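Local structure of protein transport protein SECE2 (Mycobacterium tuberculosis, 3ONR) at residues A25-R28 / A29-S32. The protein binds calcium ions as a hollow spherical dodecamer, holding them where three subunits meet, and may also sequester other small ligands. The protein carries 2 engineered substitutions. Sequence-based numbering, arbitrary orientation.
Sequences AVQR and ARDS
Ala-29 hydrogen-bonds through its backbone N to Ala-25 O (2.9 Å) in a regular alpha-helical turn, and its small methyl, CB, lies 3.4 Å from Val-26 O and suits this buried position. At Arg-30 the i to i+4 pattern continues, N to Val-26 O. Its aliphatic part first serves as a hydrophobic neighbour, CD resting 3.6 Å from CG1 of Val-26, a branch that chi1 of 170° sets anti to the backbone N. The side chain lies beside that of Gln-27, pointing the same way, and the Gln-27 amide comes to the guanidinium edge, the planes 61° apart; OE1 and NE2 of Gln-27 both lie 3.6 Å from NE of Arg-30, too far for a firm bond. Asp-31 N bonds to Arg-28 O, three residues back, from above the carbonyl plane. Its exposed position suits a charge; OD2 lies 4.0 Å from Arg-28 CD, so any attraction to the guanidinium is probably weak. Ser-32 offers a short hydroxyl to the long Arg-28: NH1 donates to OG (3.1 Å, 160°), in the guanidinium plane, while NH2 bonds to the carbonyls of Arg-67 and Gln-70 of a second subunit. Helix 18-32 packs Ala-25 and Val-26 on Leu-60 of strand 54-65, while Val-26 meets Val-48, and Gln-27 and Arg-30 meet Gly-52, of a third subunit.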
ATOM      1  N   ALA A  25      14.140  14.680 -16.763  1.00 22.40           N
ATOM      2  CA  ALA A  25      13.848  13.233 -17.008  1.00 21.62           C
ATOM      3  C   ALA A  25      12.955  13.078 -18.242  1.00 22.36           C
ATOM      4  O   ALA A  25      13.280  12.302 -19.146  1.00 22.70           O
ATOM      5  CB  ALA A  25      13.202  12.569 -15.817  1.00 20.09           C
ATOM      6  N   VAL A  26      11.830  13.792 -18.262  1.00 22.06           N
ATOM      7  CA  VAL A  26      10.968  13.729 -19.490  1.00 25.41           C
ATOM      8  C   VAL A  26      11.659  14.126 -20.772  1.00 25.45           C
ATOM      9  O   VAL A  26      11.544  13.405 -21.778  1.00 25.61           O
ATOM     10  CB  VAL A  26       9.682  14.579 -19.337  1.00 26.32           C
ATOM     11  CG1 VAL A  26       8.961  14.694 -20.668  1.00 28.87           C
ATOM     12  CG2 VAL A  26       8.805  14.000 -18.182  1.00 26.80           C
ATOM     13  N   GLN A  27      12.406  15.218 -20.776  1.00 24.20           N
ATOM     14  CA  GLN A  27      13.114  15.605 -22.028  1.00 28.88           C
ATOM     15  C   GLN A  27      14.130  14.565 -22.535  1.00 26.98           C
ATOM     16  O   GLN A  27      14.175  14.236 -23.750  1.00 28.07           O
ATOM     17  CB  GLN A  27      13.740  16.957 -21.835  1.00 30.05           C
ATOM     18  CG  GLN A  27      12.689  18.115 -21.980  1.00 39.19           C
ATOM     19  CD  GLN A  27      11.597  17.853 -23.083  1.00 48.35           C
ATOM     20  OE1 GLN A  27      11.911  17.650 -24.283  1.00 52.79           O
ATOM     21  NE2 GLN A  27      10.317  17.849 -22.659  1.00 49.24           N
ATOM     22  N   ARG A  28      14.903  14.016 -21.578  1.00 27.52           N
ATOM     23  CA  ARG A  28      15.818  12.890 -21.847  1.00 26.42           C
ATOM     24  C   ARG A  28      15.018  11.671 -22.459  1.00 26.25           C
ATOM     25  O   ARG A  28      15.400  11.121 -23.516  1.00 26.07           O
ATOM     26  CB  ARG A  28      16.594  12.460 -20.570  1.00 25.37           C
ATOM     27  CG  ARG A  28      17.478  11.179 -20.792  1.00 26.87           C
ATOM     28  CD  ARG A  28      18.529  11.400 -21.947  1.00 34.83           C
ATOM     29  NE  ARG A  28      19.237  10.152 -22.372  1.00 40.16           N
ATOM     30  CZ  ARG A  28      18.755   9.155 -23.152  1.00 36.84           C
ATOM     31  NH1 ARG A  28      17.513   9.164 -23.629  1.00 35.10           N
ATOM     32  NH2 ARG A  28      19.555   8.145 -23.505  1.00 35.94           N
ATOM     33  N   ALA A  29      13.913  11.284 -21.834  1.00 23.15           N
ATOM     34  CA  ALA A  29      13.041  10.231 -22.372  1.00 25.08           C
ATOM     35  C   ALA A  29      12.617  10.551 -23.832  1.00 25.61           C
ATOM     36  O   ALA A  29      12.688   9.708 -24.760  1.00 26.21           O
ATOM     37  CB  ALA A  29      11.810  10.052 -21.486  1.00 21.09           C
ATOM     38  N   ARG A  30      12.166  11.787 -24.055  1.00 28.06           N
ATOM     39  CA  ARG A  30      11.754  12.145 -25.395  1.00 30.50           C
ATOM     40  C   ARG A  30      12.875  12.205 -26.404  1.00 34.01           C
ATOM     41  O   ARG A  30      12.613  12.265 -27.621  1.00 35.57           O
ATOM     42  CB  ARG A  30      10.940  13.442 -25.394  1.00 32.51           C
ATOM     43  CG  ARG A  30       9.598  13.214 -24.619  1.00 34.91           C
ATOM     44  CD  ARG A  30       8.795  14.494 -24.308  1.00 38.46           C
ATOM     45  NE  ARG A  30       9.122  15.598 -25.205  1.00 49.32           N
ATOM     46  CZ  ARG A  30       8.738  15.732 -26.470  1.00 56.74           C
ATOM     47  NH1 ARG A  30       7.967  14.827 -27.062  1.00 59.27           N
ATOM     48  NH2 ARG A  30       9.155  16.793 -27.156  1.00 59.32           N
ATOM     49  N   ASP A  31      14.125  12.152 -25.954  1.00 34.28           N
ATOM     50  CA  ASP A  31      15.237  12.149 -26.926  1.00 36.79           C
ATOM     51  C   ASP A  31      15.319  10.797 -27.575  1.00 37.30           C
ATOM     52  O   ASP A  31      15.925  10.683 -28.640  1.00 38.19           O
ATOM     53  CB  ASP A  31      16.597  12.381 -26.265  1.00 39.37           C
ATOM     54  CG  ASP A  31      16.812  13.825 -25.782  1.00 44.79           C
ATOM     55  OD1 ASP A  31      16.141  14.785 -26.267  1.00 51.84           O
ATOM     56  OD2 ASP A  31      17.671  14.012 -24.879  1.00 52.12           O
ATOM     57  N   SER A  32      14.745   9.775 -26.926  1.00 35.28           N
ATOM     58  CA  SER A  32      14.770   8.368 -27.381  1.00 36.59           C
ATOM     59  C   SER A  32      13.489   7.894 -28.012  1.00 37.79           C
ATOM     60  O   SER A  32      13.509   7.115 -28.978  1.00 39.70           O
ATOM     61  CB  SER A  32      14.993   7.411 -26.220  1.00 33.79           C
ATOM     62  OG  SER A  32      16.348   7.385 -25.833  1.00 37.31           O
TER